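Local coordinates for protein peptidoglycan glycosyltransferase (PDB 5UY7) that is a penicillin-binding protein, with a dimerisation domain and a penicillin-binding domain of the beta-lactamase clan, at residues Met272-Val277 with Thr436-Val441; Gly446-Ala451 with Ala479-Met484. One frame throughout, in Å; residues are numbered along the deposited sequence.

How the contacts relate
The two contacts follow one another along the chain, with centres about 11 Å apart, and helix 428-442 leads from the first toward the second. Contact 1 packs this helix against the start of helix 273-282; contact 2 brings the loop that follows the helix onto strand 477-485. They meet at two places. V441 O lies 3.0 Å from S448 N, a probable hydrogen bond between helix and loop, and L438 CD1 packs 3.7 Å from M484 CE. The bond joins contact 1 to the loop side of contact 2, and the packing to its strand. Contact 1 includes K273 of a probable SxxK motif, while F481 of contact 2 lies near that motif without touching it.

Contact 1: residues Met272-Val277 with Thr436-Val441; sequences MKPFTV and TMLETV
The amino-terminal turn of helix 273-282, which carries K273 of a probable SxxK motif of the penicillin-binding and beta-lactamase fold, packs through P274 and V277 on L438 and M437 of helix 428-442. All four side chains are buried and the contact is wholly apolar. L438 lies across the proline at about a right angle: its CD2 methyl rests 3.6 Å from P274 CG and 4.1 Å from P274 CB, so one branch of the leucine meets the outer part of the ring. One turn further along, V277 and M437 reach toward each other tip to tip, with V277 CG1 3.9 Å from M437 SD. The valine turns CG1 anti to its backbone N (chi1 165°), while the methionine is extended beyond CG and carries its sulfur out to that methyl. K461 of strand 459-466 touches both P274 and L438, placing the contact beside the likely catalytic centre. Next to P274, K273 points elsewhere: its NZ bonds to S270 OG, S324 O and N326 OD1, an arrangement consistent with the SxxK and SxN motifs of this family. M272 O takes bonds from both F275 N and T276 N, at 2.9 Å from F275 N. On the other helix, M437 O accepts from T440 OG1 at 2.7 Å, in the carbonyl plane and on a lone pair, with a C=O...donor angle of 142°.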
ATOM      1  N   MET A 272      -2.013  -1.176  -5.454  1.00 15.37           N
ATOM      2  CA  MET A 272      -1.510  -0.184  -6.398  1.00 15.23           C
ATOM      3  C   MET A 272      -2.549   0.845  -6.812  1.00 16.91           C
ATOM      4  O   MET A 272      -2.169   1.853  -7.415  1.00 16.27           O
ATOM      5  CB  MET A 272      -0.980  -0.854  -7.664  1.00 17.17           C
ATOM      6  CG  MET A 272       0.242  -1.720  -7.438  1.00 18.67           C
ATOM      7  SD  MET A 272       1.597  -0.890  -6.587  1.00 20.31           S
ATOM      8  CE  MET A 272       1.986   0.389  -7.785  1.00 22.74           C
ATOM      9  N   LYS A 273      -3.835   0.610  -6.543  1.00 14.21           N
ATOM     10  CA  LYS A 273      -4.856   1.526  -7.047  1.00 13.74           C
ATOM     11  C   LYS A 273      -4.637   2.960  -6.573  1.00 14.06           C
ATOM     12  O   LYS A 273      -4.843   3.886  -7.383  1.00 15.08           O
ATOM     13  CB  LYS A 273      -6.250   0.999  -6.670  1.00 14.19           C
ATOM     14  CG  LYS A 273      -6.613  -0.258  -7.448  1.00 13.37           C
ATOM     15  CD  LYS A 273      -7.828  -1.015  -6.880  1.00 16.79           C
ATOM     16  CE  LYS A 273      -8.148  -2.182  -7.792  1.00 16.26           C
ATOM     17  NZ  LYS A 273      -9.100  -3.201  -7.200  1.00 18.60           N
ATOM     18  N   PRO A 274      -4.202   3.223  -5.336  1.00 14.27           N
ATOM     19  CA  PRO A 274      -3.939   4.617  -4.949  1.00 13.66           C
ATOM     20  C   PRO A 274      -2.846   5.281  -5.763  1.00 14.87           C
ATOM     21  O   PRO A 274      -2.868   6.509  -5.888  1.00 15.69           O
ATOM     22  CB  PRO A 274      -3.542   4.499  -3.474  1.00 13.77           C
ATOM     23  CG  PRO A 274      -4.283   3.298  -3.018  1.00 13.83           C
ATOM     24  CD  PRO A 274      -4.174   2.338  -4.149  1.00 14.60           C
ATOM     25  N   PHE A 275      -1.886   4.524  -6.304  1.00 15.68           N
ATOM     26  CA  PHE A 275      -0.833   5.156  -7.096  1.00 13.85           C
ATOM     27  C   PHE A 275      -1.320   5.491  -8.495  1.00 14.63           C
ATOM     28  O   PHE A 275      -0.927   6.516  -9.062  1.00 16.53           O
ATOM     29  CB  PHE A 275       0.414   4.265  -7.155  1.00 14.82           C
ATOM     30  CG  PHE A 275       1.090   4.126  -5.825  1.00 16.59           C
ATOM     31  CD1 PHE A 275       1.762   5.201  -5.266  1.00 16.72           C
ATOM     32  CD2 PHE A 275       1.018   2.938  -5.111  1.00 19.61           C
ATOM     33  CE1 PHE A 275       2.361   5.099  -4.015  1.00 16.71           C
ATOM     34  CE2 PHE A 275       1.618   2.828  -3.860  1.00 17.78           C
ATOM     35  CZ  PHE A 275       2.293   3.913  -3.316  1.00 18.68           C
ATOM     36  N   THR A 276      -2.164   4.633  -9.071  1.00 14.84           N
ATOM     37  CA  THR A 276      -2.816   4.971 -10.333  1.00 14.72           C
ATOM     38  C   THR A 276      -3.553   6.296 -10.214  1.00 16.05           C
ATOM     39  O   THR A 276      -3.414   7.186 -11.065  1.00 15.92           O
ATOM     40  CB  THR A 276      -3.793   3.861 -10.721  1.00 15.78           C
ATOM     41  OG1 THR A 276      -3.070   2.636 -10.898  1.00 16.84           O
ATOM     42  CG2 THR A 276      -4.512   4.204 -12.021  1.00 17.70           C
ATOM     43  N   VAL A 277      -4.327   6.441  -9.134  1.00 14.86           N
ATOM     44  CA  VAL A 277      -5.101   7.651  -8.910  1.00 14.21           C
ATOM     45  C   VAL A 277      -4.179   8.816  -8.584  1.00 15.76           C
ATOM     46  O   VAL A 277      -4.355   9.923  -9.113  1.00 15.22           O
ATOM     47  CB  VAL A 277      -6.141   7.407  -7.802  1.00 13.70           C
ATOM     48  CG1 VAL A 277      -6.699   8.728  -7.287  1.00 17.27           C
ATOM     49  CG2 VAL A 277      -7.251   6.511  -8.325  1.00 15.60           C
ATOM     50  N   THR A 436      -7.081  11.426   1.995  1.00 13.72           N
ATOM     51  CA  THR A 436      -8.519  11.520   2.246  1.00 12.89           C
ATOM     52  C   THR A 436      -9.247  10.321   1.650  1.00 15.40           C
ATOM     53  O   THR A 436     -10.125   9.726   2.299  1.00 16.89           O
ATOM     54  CB  THR A 436      -9.053  12.847   1.686  1.00 17.47           C
ATOM     55  OG1 THR A 436      -8.437  13.937   2.391  1.00 17.37           O
ATOM     56  CG2 THR A 436     -10.588  12.956   1.817  1.00 19.39           C
ATOM     57  N   MET A 437      -8.879   9.929   0.425  1.00 14.97           N
ATOM     58  CA  MET A 437      -9.511   8.767  -0.196  1.00 14.18           C
ATOM     59  C   MET A 437      -9.189   7.487   0.564  1.00 14.45           C
ATOM     60  O   MET A 437     -10.047   6.606   0.697  1.00 14.67           O
ATOM     61  CB  MET A 437      -9.067   8.651  -1.653  1.00 16.21           C
ATOM     62  CG  MET A 437      -9.478   9.849  -2.495  1.00 15.17           C
ATOM     63  SD  MET A 437      -8.751   9.668  -4.135  1.00 16.94           S
ATOM     64  CE  MET A 437      -9.267  11.211  -4.903  1.00 16.53           C
ATOM     65  N   LEU A 438      -7.960   7.360   1.063  1.00 13.65           N
ATOM     66  CA  LEU A 438      -7.590   6.135   1.778  1.00 13.32           C
ATOM     67  C   LEU A 438      -8.405   5.959   3.056  1.00 15.08           C
ATOM     68  O   LEU A 438      -8.662   4.824   3.469  1.00 16.05           O
ATOM     69  CB  LEU A 438      -6.099   6.138   2.109  1.00 13.28           C
ATOM     70  CG  LEU A 438      -5.132   5.948   0.937  1.00 13.82           C
ATOM     71  CD1 LEU A 438      -3.704   6.020   1.461  1.00 14.89           C
ATOM     72  CD2 LEU A 438      -5.362   4.622   0.195  1.00 16.07           C
ATOM     73  N   GLU A 439      -8.804   7.058   3.703  1.00 13.75           N
ATOM     74  CA  GLU A 439      -9.669   6.937   4.876  1.00 14.70           C
ATOM     75  C   GLU A 439     -11.007   6.304   4.523  1.00 16.49           C
ATOM     76  O   GLU A 439     -11.597   5.597   5.353  1.00 17.74           O
ATOM     77  CB  GLU A 439      -9.926   8.302   5.514  1.00 20.77           C
ATOM     78  CG  GLU A 439      -8.738   8.944   6.155  1.00 20.23           C
ATOM     79  CD  GLU A 439      -9.131  10.168   6.985  1.00 18.21           C
ATOM     80  OE1 GLU A 439      -9.907  10.017   7.951  1.00 21.80           O
ATOM     81  OE2 GLU A 439      -8.689  11.274   6.627  1.00 25.59           O
ATOM     82  N   THR A 440     -11.531   6.574   3.315  1.00 17.50           N
ATOM     83  CA  THR A 440     -12.844   6.032   2.973  1.00 14.80           C
ATOM     84  C   THR A 440     -12.811   4.520   2.816  1.00 17.01           C
ATOM     85  O   THR A 440     -13.864   3.877   2.895  1.00 19.04           O
ATOM     86  CB  THR A 440     -13.411   6.672   1.693  1.00 18.46           C
ATOM     87  OG1 THR A 440     -12.704   6.200   0.530  1.00 18.06           O
ATOM     88  CG2 THR A 440     -13.346   8.207   1.770  1.00 20.94           C
ATOM     89  N   VAL A 441     -11.622   3.942   2.628  1.00 16.64           N
ATOM     90  CA  VAL A 441     -11.490   2.501   2.428  1.00 17.03           C
ATOM     91  C   VAL A 441     -11.940   1.734   3.666  1.00 18.67           C
ATOM     92  O   VAL A 441     -12.514   0.645   3.563  1.00 18.56           O
ATOM     93  CB  VAL A 441     -10.032   2.157   2.063  1.00 17.02           C
ATOM     94  CG1 VAL A 441      -9.827   0.648   2.051  1.00 20.63           C
ATOM     95  CG2 VAL A 441      -9.646   2.777   0.720  1.00 17.47           C
TER

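Contact 2: residues Gly446-Ala451 with Ala479-Met484; sequences GTSPDA and ASFVGM
A backbone bond from A451 N to S448 O, 3.1 Å long, closes a turn in the loop after helix 428-442, and both of these residues meet the ring of F481. The A451 methyl makes the closer approach, its CB lying 3.4 Å from F481 CZ and 3.6 Å from F481 CE2; it comes at the ring obliquely. S448 meets the edge instead, with CB near the ring plane and 4.1 Å from F481 CE2. With CG anti to the backbone N (chi1 -169°), the F481 ring continues toward the loop. Its strand, 477-485, runs inside the five-stranded antiparallel sheet of the beta-lactamase-like fold, where backbone bonds link F481 to V496 on one neighbouring strand and V482 to K461 on the other. The ring of F481 also meets that of F516 on helix 509-526, their planes about 45° apart, and A451 touches F516 as well, so loop, strand and helix share one apolar cluster. At the polar end of the contact, S448 OG and S462 OG share a weak hydrogen bond, beside K461 in what is probably the KSG motif, and a bound sulfate ion, probably from the crystallisation liquor, lies about 6 Å from the S448 side chain.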
ATOM      1  N   GLY A 446     -16.660   1.666   2.336  1.00 22.73           N
ATOM      2  CA  GLY A 446     -15.406   1.182   1.793  1.00 21.27           C
ATOM      3  C   GLY A 446     -15.322  -0.333   1.891  1.00 24.11           C
ATOM      4  O   GLY A 446     -16.169  -0.979   2.499  1.00 29.36           O
ATOM      5  N   THR A 447     -14.270  -0.895   1.297  1.00 21.79           N
ATOM      6  CA  THR A 447     -14.197  -2.344   1.159  1.00 18.68           C
ATOM      7  C   THR A 447     -13.377  -3.032   2.241  1.00 20.17           C
ATOM      8  O   THR A 447     -13.357  -4.269   2.272  1.00 24.67           O
ATOM      9  CB  THR A 447     -13.629  -2.730  -0.211  1.00 28.86           C
ATOM     10  OG1 THR A 447     -12.335  -2.146  -0.368  1.00 28.64           O
ATOM     11  CG2 THR A 447     -14.554  -2.260  -1.333  1.00 32.61           C
ATOM     12  N   SER A 448     -12.725  -2.287   3.133  1.00 20.42           N
ATOM     13  CA  SER A 448     -11.851  -2.877   4.152  1.00 18.64           C
ATOM     14  C   SER A 448     -12.184  -2.350   5.542  1.00 20.53           C
ATOM     15  O   SER A 448     -11.324  -1.808   6.240  1.00 19.36           O
ATOM     16  CB  SER A 448     -10.386  -2.607   3.806  1.00 19.63           C
ATOM     17  OG  SER A 448     -10.063  -3.194   2.551  1.00 22.41           O
ATOM     18  N   PRO A 449     -13.424  -2.535   6.004  1.00 21.09           N
ATOM     19  CA  PRO A 449     -13.775  -2.019   7.334  1.00 22.11           C
ATOM     20  C   PRO A 449     -13.037  -2.720   8.463  1.00 22.32           C
ATOM     21  O   PRO A 449     -12.901  -2.139   9.553  1.00 23.66           O
ATOM     22  CB  PRO A 449     -15.288  -2.267   7.413  1.00 24.36           C
ATOM     23  CG  PRO A 449     -15.499  -3.462   6.546  1.00 27.19           C
ATOM     24  CD  PRO A 449     -14.534  -3.297   5.400  1.00 22.90           C
ATOM     25  N   ASP A 450     -12.538  -3.933   8.234  1.00 23.53           N
ATOM     26  CA  ASP A 450     -11.789  -4.657   9.254  1.00 25.77           C
ATOM     27  C   ASP A 450     -10.414  -4.061   9.503  1.00 21.87           C
ATOM     28  O   ASP A 450      -9.734  -4.494  10.447  1.00 23.00           O
ATOM     29  CB  ASP A 450     -11.638  -6.133   8.868  1.00 28.09           C
ATOM     30  CG  ASP A 450     -12.929  -6.919   9.027  1.00 49.51           C
ATOM     31  OD1 ASP A 450     -13.962  -6.316   9.382  1.00 56.18           O
ATOM     32  OD2 ASP A 450     -12.908  -8.147   8.802  1.00 62.77           O
ATOM     33  N   ALA A 451      -9.986  -3.095   8.694  1.00 17.66           N
ATOM     34  CA  ALA A 451      -8.727  -2.398   8.925  1.00 14.77           C
ATOM     35  C   ALA A 451      -8.907  -1.112   9.712  1.00 17.05           C
ATOM     36  O   ALA A 451      -7.913  -0.451  10.029  1.00 17.97           O
ATOM     37  CB  ALA A 451      -8.032  -2.100   7.595  1.00 16.79           C
ATOM     38  N   ALA A 479      -2.503 -12.462   1.467  1.00 20.99           N
ATOM     39  CA  ALA A 479      -3.334 -11.326   1.836  1.00 21.95           C
ATOM     40  C   ALA A 479      -2.439 -10.252   2.432  1.00 20.76           C
ATOM     41  O   ALA A 479      -1.808 -10.475   3.471  1.00 20.61           O
ATOM     42  CB  ALA A 479      -4.422 -11.742   2.829  1.00 23.26           C
ATOM     43  N   SER A 480      -2.366  -9.096   1.769  1.00 20.71           N
ATOM     44  CA  SER A 480      -1.525  -8.005   2.245  1.00 17.66           C
ATOM     45  C   SER A 480      -2.345  -6.742   2.473  1.00 18.09           C
ATOM     46  O   SER A 480      -3.424  -6.564   1.907  1.00 18.85           O
ATOM     47  CB  SER A 480      -0.385  -7.714   1.256  1.00 20.28           C
ATOM     48  OG  SER A 480       0.368  -8.898   1.013  1.00 20.40           O
ATOM     49  N   PHE A 481      -1.824  -5.870   3.336  1.00 16.27           N
ATOM     50  CA  PHE A 481      -2.437  -4.566   3.565  1.00 15.03           C
ATOM     51  C   PHE A 481      -1.344  -3.551   3.862  1.00 17.43           C
ATOM     52  O   PHE A 481      -0.433  -3.839   4.639  1.00 15.94           O
ATOM     53  CB  PHE A 481      -3.429  -4.622   4.739  1.00 17.64           C
ATOM     54  CG  PHE A 481      -4.285  -3.391   4.868  1.00 15.17           C
ATOM     55  CD1 PHE A 481      -3.802  -2.253   5.512  1.00 15.44           C
ATOM     56  CD2 PHE A 481      -5.577  -3.374   4.356  1.00 19.14           C
ATOM     57  CE1 PHE A 481      -4.590  -1.115   5.617  1.00 14.87           C
ATOM     58  CE2 PHE A 481      -6.366  -2.240   4.461  1.00 16.87           C
ATOM     59  CZ  PHE A 481      -5.873  -1.113   5.098  1.00 16.90           C
ATOM     60  N   VAL A 482      -1.431  -2.359   3.264  1.00 14.61           N
ATOM     61  CA  VAL A 482      -0.503  -1.280   3.598  1.00 14.14           C
ATOM     62  C   VAL A 482      -1.306  -0.025   3.915  1.00 14.93           C
ATOM     63  O   VAL A 482      -2.197   0.357   3.150  1.00 16.26           O
ATOM     64  CB  VAL A 482       0.504  -1.006   2.466  1.00 16.69           C
ATOM     65  CG1 VAL A 482       1.554  -0.010   2.945  1.00 16.74           C
ATOM     66  CG2 VAL A 482       1.169  -2.316   2.010  1.00 15.46           C
ATOM     67  N   GLY A 483      -0.979   0.623   5.026  1.00 14.41           N
ATOM     68  CA  GLY A 483      -1.720   1.803   5.418  1.00 14.95           C
ATOM     69  C   GLY A 483      -0.883   2.720   6.279  1.00 15.12           C
ATOM     70  O   GLY A 483       0.318   2.518   6.440  1.00 13.46           O
ATOM     71  N   MET A 484      -1.531   3.756   6.818  1.00 13.14           N
ATOM     72  CA  MET A 484      -0.801   4.787   7.558  1.00 14.92           C
ATOM     73  C   MET A 484      -1.723   5.373   8.617  1.00 13.48           C
ATOM     74  O   MET A 484      -2.946   5.266   8.518  1.00 15.10           O
ATOM     75  CB  MET A 484      -0.285   5.871   6.601  1.00 11.25           C
ATOM     76  CG  MET A 484      -1.426   6.601   5.850  1.00 13.07           C
ATOM     77  SD  MET A 484      -0.883   7.564   4.417  1.00 14.86           S
ATOM     78  CE  MET A 484      -0.454   6.215   3.293  1.00 15.34           C
TER